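Long-range contacts in protein GLB-12 (Caenorhabditis elegans, PDB 4BJA), which binds heme b as a globin, is implicated in redox signalling needed for reproduction, and may bind oxygen: residues Q139-F145 with M203-E208; F99-L103 with L119-T123; I149-I153 with L196-I200. The protein carries 1 engineered substitution. All blocks are in the same frame, centred on the assembly; numbering follows the deposited sequence.

Overall arrangement
All three contacts are largely buried and reach the heme pocket, interaction 3 through Ile149 alone. Interactions 1 and 3 join the same two helices, 144-160 and 185-214, and interaction 3 lies within the chain that interaction 1 brings together. Interaction 2 joins helices 87-108 and 113-126, earlier in the chain. Its Val120 touches Met203 of interaction 1, and its Leu103 packs on Val199 of interaction 3. Chemistry follows place. Interaction 1, where a loop enters a helix, mixes aromatic packing with a direct side-chain hydrogen bond. Interactions 2 and 3, between helix faces, are mainly aliphatic or aromatic, and interaction 3 adds a water bridge beside the apolar contact. Interactions 1 and 3 also pack on the second subunit.

Interaction 1: residues Q139-F145 with M203-E208. With HEM (protoporphyrin IX containing Fe), chain B.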
loop_
_atom_site.group_PDB
_atom_site.type_symbol
_atom_site.label_atom_id
_atom_site.label_comp_id
_atom_site.label_asym_id
_atom_site.label_seq_id
_atom_site.Cartn_x
_atom_site.Cartn_y
_atom_site.Cartn_z
ATOM N N GLN A 139 -8.654 3.182 13.424
ATOM C CA GLN A 139 -7.899 1.941 13.166
ATOM C C GLN A 139 -7.635 1.036 14.409
ATOM O O GLN A 139 -7.308 -0.155 14.277
ATOM C CB GLN A 139 -6.576 2.295 12.460
ATOM C CG GLN A 139 -6.731 3.243 11.232
ATOM C CD GLN A 139 -5.422 3.386 10.452
ATOM O OE1 GLN A 139 -4.951 4.492 10.156
ATOM N NE2 GLN A 139 -4.835 2.261 10.125
ATOM N N MET A 140 -7.769 1.606 15.607
ATOM C CA MET A 140 -7.603 0.869 16.873
ATOM C C MET A 140 -8.872 0.075 17.241
ATOM O O MET A 140 -8.814 -0.892 18.017
ATOM C CB MET A 140 -7.108 1.816 17.983
ATOM C CG MET A 140 -5.647 2.182 17.895
ATOM S SD MET A 140 -4.581 0.741 17.631
ATOM C CE MET A 140 -4.609 -0.088 19.234
ATOM N N GLU A 141 -10.002 0.493 16.676
ATOM C CA GLU A 141 -11.334 0.113 17.128
ATOM C C GLU A 141 -12.348 -0.283 16.039
ATOM O O GLU A 141 -12.737 -1.436 15.958
ATOM C CB GLU A 141 -11.935 1.288 17.897
ATOM C CG GLU A 141 -13.332 1.109 18.449
ATOM C CD GLU A 141 -13.653 2.160 19.519
ATOM O OE1 GLU A 141 -12.777 3.012 19.818
ATOM O OE2 GLU A 141 -14.783 2.124 20.066
ATOM N N LYS A 142 -12.807 0.672 15.237
ATOM C CA LYS A 142 -13.569 0.350 14.034
ATOM C C LYS A 142 -13.028 1.111 12.847
ATOM O O LYS A 142 -13.006 2.340 12.838
ATOM C CB LYS A 142 -15.065 0.647 14.178
ATOM C CG LYS A 142 -15.828 -0.416 15.050
ATOM C CD LYS A 142 -17.319 -0.080 15.107
ATOM C CE LYS A 142 -18.190 -1.320 15.395
ATOM N NZ LYS A 142 -17.746 -2.047 16.602
ATOM N N ASN A 143 -12.652 0.360 11.829
ATOM C CA ASN A 143 -12.352 0.977 10.530
ATOM C C ASN A 143 -13.559 0.736 9.616
ATOM O O ASN A 143 -13.774 -0.376 9.182
ATOM C CB ASN A 143 -11.080 0.322 9.959
ATOM C CG ASN A 143 -10.725 0.840 8.596
ATOM O OD1 ASN A 143 -11.578 1.348 7.869
ATOM N ND2 ASN A 143 -9.435 0.753 8.252
ATOM N N TYR A 144 -14.367 1.765 9.372
ATOM C CA TYR A 144 -15.631 1.600 8.649
ATOM C C TYR A 144 -15.418 1.279 7.172
ATOM O O TYR A 144 -16.266 0.655 6.570
ATOM C CB TYR A 144 -16.560 2.838 8.840
ATOM C CG TYR A 144 -17.034 2.954 10.269
ATOM C CD1 TYR A 144 -18.161 2.259 10.700
ATOM C CD2 TYR A 144 -16.323 3.722 11.186
ATOM C CE1 TYR A 144 -18.587 2.366 12.020
ATOM C CE2 TYR A 144 -16.733 3.813 12.509
ATOM C CZ TYR A 144 -17.846 3.131 12.903
ATOM O OH TYR A 144 -18.247 3.240 14.220
ATOM N N PHE A 145 -14.288 1.680 6.573
ATOM C CA PHE A 145 -14.038 1.271 5.210
ATOM C C PHE A 145 -13.797 -0.218 5.162
ATOM O O PHE A 145 -14.279 -0.914 4.250
ATOM C CB PHE A 145 -12.800 2.002 4.664
ATOM C CG PHE A 145 -12.928 3.497 4.714
ATOM C CD1 PHE A 145 -14.065 4.121 4.166
ATOM C CD2 PHE A 145 -11.971 4.264 5.390
ATOM C CE1 PHE A 145 -14.179 5.526 4.232
ATOM C CE2 PHE A 145 -12.094 5.641 5.464
ATOM C CZ PHE A 145 -13.200 6.268 4.888
ATOM N N MET A 203 -7.976 3.895 0.970
ATOM C CA MET A 203 -8.973 4.810 1.522
ATOM C C MET A 203 -8.679 5.098 2.973
ATOM O O MET A 203 -8.810 6.241 3.398
ATOM C CB MET A 203 -10.380 4.279 1.350
ATOM C CG MET A 203 -10.810 4.294 -0.088
ATOM S SD MET A 203 -12.442 3.586 -0.201
ATOM C CE MET A 203 -13.409 4.934 0.440
ATOM N N THR A 204 -8.235 4.093 3.720
ATOM C CA THR A 204 -7.923 4.304 5.107
ATOM C C THR A 204 -6.776 5.309 5.275
ATOM O O THR A 204 -6.860 6.222 6.118
ATOM C CB THR A 204 -7.578 2.960 5.771
ATOM O OG1 THR A 204 -8.746 2.126 5.743
ATOM C CG2 THR A 204 -7.073 3.156 7.206
ATOM N N ASP A 205 -5.714 5.127 4.480
ATOM C CA ASP A 205 -4.531 5.965 4.637
ATOM C C ASP A 205 -4.782 7.391 4.201
ATOM O O ASP A 205 -4.369 8.327 4.891
ATOM C CB ASP A 205 -3.328 5.347 3.918
ATOM C CG ASP A 205 -2.680 4.212 4.719
ATOM O OD1 ASP A 205 -3.084 3.930 5.876
ATOM O OD2 ASP A 205 -1.717 3.603 4.197
ATOM N N SER A 206 -5.510 7.550 3.090
ATOM C CA SER A 206 -5.791 8.881 2.608
ATOM C C SER A 206 -6.740 9.635 3.566
ATOM O O SER A 206 -6.556 10.843 3.877
ATOM C CB SER A 206 -6.311 8.830 1.181
ATOM O OG SER A 206 -7.518 8.071 1.068
ATOM N N PHE A 207 -7.748 8.927 4.045
ATOM C CA PHE A 207 -8.623 9.501 5.066
ATOM C C PHE A 207 -7.824 9.960 6.318
ATOM O O PHE A 207 -8.014 11.073 6.854
ATOM C CB PHE A 207 -9.691 8.448 5.457
ATOM C CG PHE A 207 -10.661 8.944 6.507
ATOM C CD1 PHE A 207 -10.300 8.949 7.852
ATOM C CD2 PHE A 207 -11.900 9.441 6.131
ATOM C CE1 PHE A 207 -11.174 9.459 8.833
ATOM C CE2 PHE A 207 -12.807 9.916 7.125
ATOM C CZ PHE A 207 -12.419 9.947 8.442
ATOM N N GLU A 208 -6.952 9.087 6.813
ATOM C CA GLU A 208 -6.296 9.337 8.071
ATOM C C GLU A 208 -5.420 10.592 7.949
ATOM O O GLU A 208 -5.391 11.447 8.852
ATOM C CB GLU A 208 -5.496 8.118 8.458
ATOM C CG GLU A 208 -5.120 8.065 9.894
ATOM C CD GLU A 208 -6.304 7.774 10.833
ATOM O OE1 GLU A 208 -7.247 7.043 10.462
ATOM O OE2 GLU A 208 -6.249 8.260 11.970
HETATM C CHA HEM B . -19.974 9.583 -0.437
HETATM C CHB HEM B . -17.685 5.571 -1.891
HETATM C CHC HEM B . -17.597 3.974 2.643
HETATM C CHD HEM B . -20.548 7.554 3.932
HETATM C C1A HEM B . -19.319 8.668 -1.188
HETATM C C2A HEM B . -18.962 8.829 -2.586
HETATM C C3A HEM B . -18.332 7.701 -2.958
HETATM C C4A HEM B . -18.284 6.807 -1.822
HETATM C CMA HEM B . -17.750 7.328 -4.348
HETATM C CAA HEM B . -19.257 10.109 -3.436
HETATM C CBA HEM B . -17.957 10.769 -3.919
HETATM C CGA HEM B . -17.208 11.182 -2.731
HETATM O O1A HEM B . -17.819 11.825 -1.832
HETATM O O2A HEM B . -16.007 10.809 -2.687
HETATM C C1B HEM B . -17.427 4.853 -0.761
HETATM C C2B HEM B . -16.573 3.672 -0.708
HETATM C C3B HEM B . -16.545 3.248 0.524
HETATM C C4B HEM B . -17.385 4.117 1.309
HETATM C CMB HEM B . -15.825 3.069 -1.908
HETATM C CAB HEM B . -15.712 2.031 1.011
HETATM C CBB HEM B . -16.049 1.426 2.122
HETATM C C1C HEM B . -18.368 4.804 3.383
HETATM C C2C HEM B . -18.641 4.651 4.789
HETATM C C3C HEM B . -19.443 5.637 5.153
HETATM C C4C HEM B . -19.746 6.436 3.987
HETATM C CMC HEM B . -18.043 3.541 5.685
HETATM C CAC HEM B . -19.980 5.841 6.589
HETATM C CBC HEM B . -20.316 7.071 6.937
HETATM C C1D HEM B . -20.722 8.366 2.868
HETATM C C2D HEM B . -21.678 9.429 2.797
HETATM C C3D HEM B . -21.491 10.055 1.452
HETATM C C4D HEM B . -20.432 9.315 0.826
HETATM C CMD HEM B . -22.706 9.875 3.862
HETATM C CAD HEM B . -22.293 11.225 0.852
HETATM C CBD HEM B . -23.307 10.602 -0.122
HETATM C CGD HEM B . -24.419 9.786 0.531
HETATM O O1D HEM B . -24.745 9.968 1.723
HETATM O O2D HEM B . -25.000 8.953 -0.178
HETATM N NA HEM B . -18.903 7.408 -0.742
HETATM N NB HEM B . -17.928 5.117 0.510
HETATM N NC HEM B . -19.065 5.907 2.936
HETATM N ND HEM B . -20.001 8.316 1.669
HETATM FE FE HEM B . -18.996 6.698 1.073
#
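Phe145 reaches from the start of helix 144-160 to Met203, Thr204 and Phe207 on helix 185-214. Phe145 CB lies 4.2 Å from Thr204 OG1 and near the heme vinyl carbon CBB. The ring follows with CG beside the backbone N (chi1 -58°), which turns it toward helix 185-214. On one side of the ring, Phe145 CD1 meets heme CHC at 3.8 Å, near the ring plane. On the other, Phe145 CD2 comes within 3.9 Å of Thr204 OG1. Further out, CE2 touches CB and CG of Phe207. The tip, Phe145 CZ, is 3.6 Å from Phe207 CD2. The two rings form an offset edge-to-face pair: Phe145 presents its rim to the Phe207 face, and the planes are at 68°. Met203 CB lies over one face of Phe145, near the rim.

A polar link runs beside the rings. Asn143 ND2 donates to Thr204 OG1 at 2.9 Å, with an N-H...O angle of 168° and the hydroxyl in the amide plane. The same hydroxyl is also bonded to Ile200 O. Asn143 OD1 takes a weak capping bond from Phe145 N and further bonds from Glu146 N and Gln137 NE2. Both ends of the amide are thus held, which fixes its rotation. Phe145 lies close to the axial His127. This N-capped helix start corresponds to the globin G helix, packed on the H helix at the His127 side of the heme.

Interaction 2: residues F99-L103 with L119-T123; sequences FMEQL and LVRKT. With HEM (protoporphyrin IX containing Fe), chain B; SO4 (sulfate ion), chain C.
The helical segments Phe99-Leu103 and Leu119-Thr123 run roughly antiparallel, at 152°, with axes 11.6 Å apart. Their backbones come nearest at Leu103 and Leu119, whose CA atoms are 7.4 Å apart. The Phe99 ring, with CG anti to the backbone N (chi1 167°), reaches across to Leu119, Val120 and Thr123. Phe99 CD2 rests on Leu119 CG at 4.0 Å. CZ touches Val120 CG2 from an oblique direction. Thr123 OG1 sits at the ring edge, 3.5 Å from Phe99 CE2. Heme methyl CMB lies over one face, 3.6 Å from Phe99 CE1. Leu103 CD2 packs on Val120 CG2 at 3.7 Å, and Leu119 CD2 fits against Gln102 CB. With an alanine in place of Phe99, heme methyl CMB and Leu119 would probably lose the ring that both touch, and a gap would open beside the heme.

Thr123 OG1 donates to Leu119 O at 2.7 Å, while Thr123 N reaches that oxygen from the opposite face of its plane. Thr123 O in turn bonds axial His127 ND1. The hydroxyl thus donates within its own helix. The helices, which correspond to E and F of the globin fold, are joined by apolar packing, with Phe99 and Thr123 also bordering the heme.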
loop_
_atom_site.group_PDB
_atom_site.type_symbol
_atom_site.label_atom_id
_atom_site.label_comp_id
_atom_site.label_asym_id
_atom_site.label_seq_id
_atom_site.Cartn_x
_atom_site.Cartn_y
_atom_site.Cartn_z
ATOM N N PHE A 99 -18.183 4.141 -8.507
ATOM C CA PHE A 99 -16.763 4.086 -8.106
ATOM C C PHE A 99 -16.152 2.759 -8.516
ATOM O O PHE A 99 -15.039 2.752 -9.057
ATOM C CB PHE A 99 -16.700 4.287 -6.589
ATOM C CG PHE A 99 -15.379 3.963 -5.948
ATOM C CD1 PHE A 99 -15.093 2.673 -5.487
ATOM C CD2 PHE A 99 -14.463 4.988 -5.702
ATOM C CE1 PHE A 99 -13.892 2.403 -4.842
ATOM C CE2 PHE A 99 -13.276 4.730 -5.024
ATOM C CZ PHE A 99 -12.975 3.430 -4.615
ATOM N N MET A 100 -16.843 1.640 -8.264
ATOM C CA MET A 100 -16.327 0.329 -8.674
ATOM C C MET A 100 -16.298 0.149 -10.197
ATOM O O MET A 100 -15.397 -0.469 -10.736
ATOM C CB MET A 100 -17.136 -0.793 -7.997
ATOM C CG MET A 100 -16.894 -0.819 -6.474
ATOM S SD MET A 100 -15.193 -1.289 -6.116
ATOM C CE MET A 100 -15.009 -2.395 -7.527
ATOM N N GLU A 101 -17.302 0.696 -10.879
ATOM C CA GLU A 101 -17.387 0.639 -12.334
ATOM C C GLU A 101 -16.159 1.358 -12.923
ATOM O O GLU A 101 -15.465 0.852 -13.799
ATOM C CB GLU A 101 -18.656 1.346 -12.804
ATOM C CG GLU A 101 -18.748 1.548 -14.318
ATOM C CD GLU A 101 -18.727 0.250 -15.151
ATOM O OE1 GLU A 101 -18.864 -0.903 -14.644
ATOM O OE2 GLU A 101 -18.595 0.388 -16.389
ATOM N N GLN A 102 -15.909 2.548 -12.423
ATOM C CA GLN A 102 -14.819 3.382 -12.975
ATOM C C GLN A 102 -13.483 2.759 -12.626
ATOM O O GLN A 102 -12.537 2.701 -13.460
ATOM C CB GLN A 102 -14.830 4.722 -12.279
ATOM C CG GLN A 102 -15.914 5.704 -12.548
ATOM C CD GLN A 102 -15.640 6.946 -11.680
ATOM O OE1 GLN A 102 -16.202 7.110 -10.583
ATOM N NE2 GLN A 102 -14.679 7.756 -12.119
ATOM N N LEU A 103 -13.362 2.337 -11.366
ATOM C CA LEU A 103 -12.071 1.810 -10.879
ATOM C C LEU A 103 -11.714 0.525 -11.659
ATOM O O LEU A 103 -10.569 0.371 -12.121
ATOM C CB LEU A 103 -12.162 1.561 -9.345
ATOM C CG LEU A 103 -10.989 1.022 -8.587
ATOM C CD1 LEU A 103 -9.679 1.821 -8.923
ATOM C CD2 LEU A 103 -11.373 1.129 -7.083
ATOM N N LEU A 119 -8.271 8.140 -7.837
ATOM C CA LEU A 119 -9.714 7.987 -7.504
ATOM C C LEU A 119 -9.860 7.456 -6.085
ATOM O O LEU A 119 -10.637 7.998 -5.271
ATOM C CB LEU A 119 -10.412 7.077 -8.520
ATOM C CG LEU A 119 -11.887 6.719 -8.158
ATOM C CD1 LEU A 119 -12.782 7.957 -8.083
ATOM C CD2 LEU A 119 -12.467 5.735 -9.154
ATOM N N VAL A 120 -9.092 6.435 -5.765
ATOM C CA VAL A 120 -9.269 5.820 -4.426
ATOM C C VAL A 120 -8.818 6.779 -3.320
ATOM O O VAL A 120 -9.520 6.977 -2.328
ATOM C CB VAL A 120 -8.531 4.481 -4.341
ATOM C CG1 VAL A 120 -8.625 3.913 -2.922
ATOM C CG2 VAL A 120 -9.052 3.489 -5.386
ATOM N N ARG A 121 -7.676 7.445 -3.499
ATOM C CA ARG A 121 -7.215 8.349 -2.468
ATOM C C ARG A 121 -8.118 9.589 -2.356
ATOM O O ARG A 121 -8.356 10.056 -1.254
ATOM C CB ARG A 121 -5.738 8.680 -2.698
ATOM C CG ARG A 121 -4.886 7.420 -2.488
ATOM C CD ARG A 121 -3.445 7.669 -2.226
ATOM N NE ARG A 121 -3.169 8.424 -1.010
ATOM C CZ ARG A 121 -2.630 7.937 0.113
ATOM N NH1 ARG A 121 -2.356 6.638 0.281
ATOM N NH2 ARG A 121 -2.367 8.782 1.091
ATOM N N LYS A 122 -8.651 10.086 -3.467
ATOM C CA LYS A 122 -9.522 11.261 -3.461
ATOM C C LYS A 122 -10.803 10.925 -2.710
ATOM O O LYS A 122 -11.371 11.777 -1.987
ATOM C CB LYS A 122 -9.893 11.701 -4.900
ATOM C CG LYS A 122 -10.837 12.896 -4.882
ATOM C CD LYS A 122 -11.064 13.496 -6.253
ATOM C CE LYS A 122 -11.979 14.760 -6.136
ATOM N NZ LYS A 122 -12.144 15.442 -7.426
ATOM N N THR A 123 -11.262 9.697 -2.921
ATOM C CA THR A 123 -12.518 9.242 -2.273
ATOM C C THR A 123 -12.272 9.112 -0.779
ATOM O O THR A 123 -13.099 9.539 0.040
ATOM C CB THR A 123 -12.995 7.940 -2.931
ATOM O OG1 THR A 123 -13.190 8.179 -4.332
ATOM C CG2 THR A 123 -14.332 7.417 -2.357
HETATM C CHA HEM B . -19.974 9.583 -0.437
HETATM C CHB HEM B . -17.685 5.571 -1.891
HETATM C CHC HEM B . -17.597 3.974 2.643
HETATM C CHD HEM B . -20.548 7.554 3.932
HETATM C C1A HEM B . -19.319 8.668 -1.188
HETATM C C2A HEM B . -18.962 8.829 -2.586
HETATM C C3A HEM B . -18.332 7.701 -2.958
HETATM C C4A HEM B . -18.284 6.807 -1.822
HETATM C CMA HEM B . -17.750 7.328 -4.348
HETATM C CAA HEM B . -19.257 10.109 -3.436
HETATM C CBA HEM B . -17.957 10.769 -3.919
HETATM C CGA HEM B . -17.208 11.182 -2.731
HETATM O O1A HEM B . -17.819 11.825 -1.832
HETATM O O2A HEM B . -16.007 10.809 -2.687
HETATM C C1B HEM B . -17.427 4.853 -0.761
HETATM C C2B HEM B . -16.573 3.672 -0.708
HETATM C C3B HEM B . -16.545 3.248 0.524
HETATM C C4B HEM B . -17.385 4.117 1.309
HETATM C CMB HEM B . -15.825 3.069 -1.908
HETATM C CAB HEM B . -15.712 2.031 1.011
HETATM C CBB HEM B . -16.049 1.426 2.122
HETATM C C1C HEM B . -18.368 4.804 3.383
HETATM C C2C HEM B . -18.641 4.651 4.789
HETATM C C3C HEM B . -19.443 5.637 5.153
HETATM C C4C HEM B . -19.746 6.436 3.987
HETATM C CMC HEM B . -18.043 3.541 5.685
HETATM C CAC HEM B . -19.980 5.841 6.589
HETATM C CBC HEM B . -20.316 7.071 6.937
HETATM C C1D HEM B . -20.722 8.366 2.868
HETATM C C2D HEM B . -21.678 9.429 2.797
HETATM C C3D HEM B . -21.491 10.055 1.452
HETATM C C4D HEM B . -20.432 9.315 0.826
HETATM C CMD HEM B . -22.706 9.875 3.862
HETATM C CAD HEM B . -22.293 11.225 0.852
HETATM C CBD HEM B . -23.307 10.602 -0.122
HETATM C CGD HEM B . -24.419 9.786 0.531
HETATM O O1D HEM B . -24.745 9.968 1.723
HETATM O O2D HEM B . -25.000 8.953 -0.178
HETATM N NA HEM B . -18.903 7.408 -0.742
HETATM N NB HEM B . -17.928 5.117 0.510
HETATM N NC HEM B . -19.065 5.907 2.936
HETATM N ND HEM B . -20.001 8.316 1.669
HETATM FE FE HEM B . -18.996 6.698 1.073
HETATM S S SO4 C . -2.900 11.812 -0.740
HETATM O O1 SO4 C . -2.098 11.520 0.453
HETATM O O2 SO4 C . -4.230 11.282 -0.486
HETATM O O3 SO4 C . -2.948 13.243 -0.963
HETATM O O4 SO4 C . -2.339 11.171 -1.942
#

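Interaction 3: residues I149-I153 with L196-I200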
loop_
_atom_site.group_PDB
_atom_site.type_symbol
_atom_site.label_atom_id
_atom_site.label_comp_id
_atom_site.label_asym_id
_atom_site.label_seq_id
_atom_site.Cartn_x
_atom_site.Cartn_y
_atom_site.Cartn_z
ATOM N N ILE A 149 -16.152 -2.917 3.178
ATOM C CA ILE A 149 -15.547 -3.721 2.105
ATOM C C ILE A 149 -15.459 -5.184 2.500
ATOM O O ILE A 149 -15.615 -6.039 1.656
ATOM C CB ILE A 149 -14.202 -3.162 1.641
ATOM C CG1 ILE A 149 -14.495 -1.830 0.985
ATOM C CG2 ILE A 149 -13.510 -4.176 0.684
ATOM C CD1 ILE A 149 -15.125 -1.949 -0.359
ATOM N N ASN A 150 -15.302 -5.471 3.798
ATOM C CA ASN A 150 -15.302 -6.889 4.199
ATOM C C ASN A 150 -16.623 -7.594 3.880
ATOM O O ASN A 150 -16.625 -8.793 3.557
ATOM C CB ASN A 150 -14.984 -7.014 5.683
ATOM C CG ASN A 150 -13.536 -6.941 5.952
ATOM O OD1 ASN A 150 -12.730 -6.949 5.011
ATOM N ND2 ASN A 150 -13.160 -6.934 7.228
ATOM N N VAL A 151 -17.748 -6.864 3.957
ATOM C CA VAL A 151 -19.014 -7.497 3.572
ATOM C C VAL A 151 -19.021 -7.761 2.074
ATOM O O VAL A 151 -19.525 -8.809 1.620
ATOM C CB VAL A 151 -20.249 -6.713 4.077
ATOM C CG1 VAL A 151 -21.578 -7.495 3.700
ATOM C CG2 VAL A 151 -20.145 -6.508 5.604
ATOM N N PHE A 152 -18.442 -6.823 1.289
ATOM C CA PHE A 152 -18.256 -7.112 -0.114
ATOM C C PHE A 152 -17.375 -8.327 -0.378
ATOM O O PHE A 152 -17.682 -9.130 -1.251
ATOM C CB PHE A 152 -17.766 -5.865 -0.848
ATOM C CG PHE A 152 -18.885 -4.918 -1.133
ATOM C CD1 PHE A 152 -19.648 -5.056 -2.326
ATOM C CD2 PHE A 152 -19.221 -3.946 -0.191
ATOM C CE1 PHE A 152 -20.721 -4.189 -2.570
ATOM C CE2 PHE A 152 -20.315 -3.061 -0.409
ATOM C CZ PHE A 152 -21.059 -3.195 -1.606
ATOM N N ILE A 153 -16.290 -8.460 0.370
ATOM C CA ILE A 153 -15.434 -9.644 0.217
ATOM C C ILE A 153 -16.245 -10.936 0.451
ATOM O O ILE A 153 -16.119 -11.932 -0.309
ATOM C CB ILE A 153 -14.230 -9.544 1.163
ATOM C CG1 ILE A 153 -13.261 -8.455 0.637
ATOM C CG2 ILE A 153 -13.491 -10.903 1.243
ATOM C CD1 ILE A 153 -12.168 -8.049 1.600
ATOM N N LEU A 196 -9.689 -5.585 -3.295
ATOM C CA LEU A 196 -10.555 -4.927 -2.312
ATOM C C LEU A 196 -9.763 -4.539 -1.046
ATOM O O LEU A 196 -10.035 -3.488 -0.428
ATOM C CB LEU A 196 -11.747 -5.824 -2.011
ATOM C CG LEU A 196 -12.753 -5.910 -3.165
ATOM C CD1 LEU A 196 -13.814 -6.892 -2.774
ATOM C CD2 LEU A 196 -13.395 -4.580 -3.454
ATOM N N ASN A 197 -8.787 -5.366 -0.651
ATOM C CA ASN A 197 -7.904 -4.995 0.454
ATOM C C ASN A 197 -7.046 -3.766 0.162
ATOM O O ASN A 197 -6.792 -2.955 1.044
ATOM C CB ASN A 197 -7.054 -6.197 0.896
ATOM C CG ASN A 197 -7.908 -7.169 1.734
ATOM O OD1 ASN A 197 -8.606 -6.723 2.639
ATOM N ND2 ASN A 197 -7.845 -8.439 1.465
ATOM N N THR A 198 -6.646 -3.624 -1.089
ATOM C CA THR A 198 -5.893 -2.430 -1.482
ATOM C C THR A 198 -6.819 -1.201 -1.479
ATOM O O THR A 198 -6.386 -0.116 -1.100
ATOM C CB THR A 198 -5.218 -2.619 -2.865
ATOM O OG1 THR A 198 -4.366 -3.778 -2.779
ATOM C CG2 THR A 198 -4.377 -1.416 -3.232
ATOM N N VAL A 199 -8.093 -1.370 -1.879
ATOM C CA VAL A 199 -9.011 -0.253 -1.761
ATOM C C VAL A 199 -9.163 0.161 -0.287
ATOM O O VAL A 199 -9.072 1.343 0.063
ATOM C CB VAL A 199 -10.379 -0.591 -2.385
ATOM C CG1 VAL A 199 -11.385 0.511 -2.050
ATOM C CG2 VAL A 199 -10.194 -0.775 -3.953
ATOM N N ILE A 200 -9.316 -0.820 0.598
ATOM C CA ILE A 200 -9.400 -0.490 2.035
ATOM C C ILE A 200 -8.158 0.257 2.507
ATOM O O ILE A 200 -8.261 1.287 3.155
ATOM C CB ILE A 200 -9.522 -1.751 2.898
ATOM C CG1 ILE A 200 -10.860 -2.431 2.623
ATOM C CG2 ILE A 200 -9.466 -1.344 4.408
ATOM C CD1 ILE A 200 -10.962 -3.887 3.214
HETATM O O HOH W 1 -10.026 -7.539 4.774
#
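Ile149 and Ile200 both place CG1 beside the backbone N, with chi1 -67° in each. In Ile149 this sets CG2 anti to the N and directs it at helix 185-214. In Ile200 the chain then runs on extended, and CD1 reaches Ile149. This antiparallel packing corresponds to that of the G and H helices of the globin fold. The short segments lie at 178° with axes 10.2 Å apart.

The two isoleucines overlap side by side, pointing contrary ways. Ile200 CG1 meets Ile149 CB at 3.6 Å, and Ile200 CD1 touches Ile149 CG2 at the same separation. That Ile149 CG2 branch also rests on Leu196 CB, 3.6 Å away, so it is held between two residues of the facing helix. One turn on, Ile153 lies alongside Leu196, with Ile153 CG1 at 3.8 Å from Leu196 CD1. Ile149 also touches the heme and Phe96, which ties the helix pair to the ligand pocket.

The polar groups lie beside this apolar contact. Asn150 and Asn197 do not meet directly. Ile153 CD1 crosses near Asn197 OD1, and Ile200 CD1 lies near Asn150 OD1. A single water bridges the two amides, donating to Asn150 OD1 at 2.8 Å and to Asn197 OD1 at 2.7 Å.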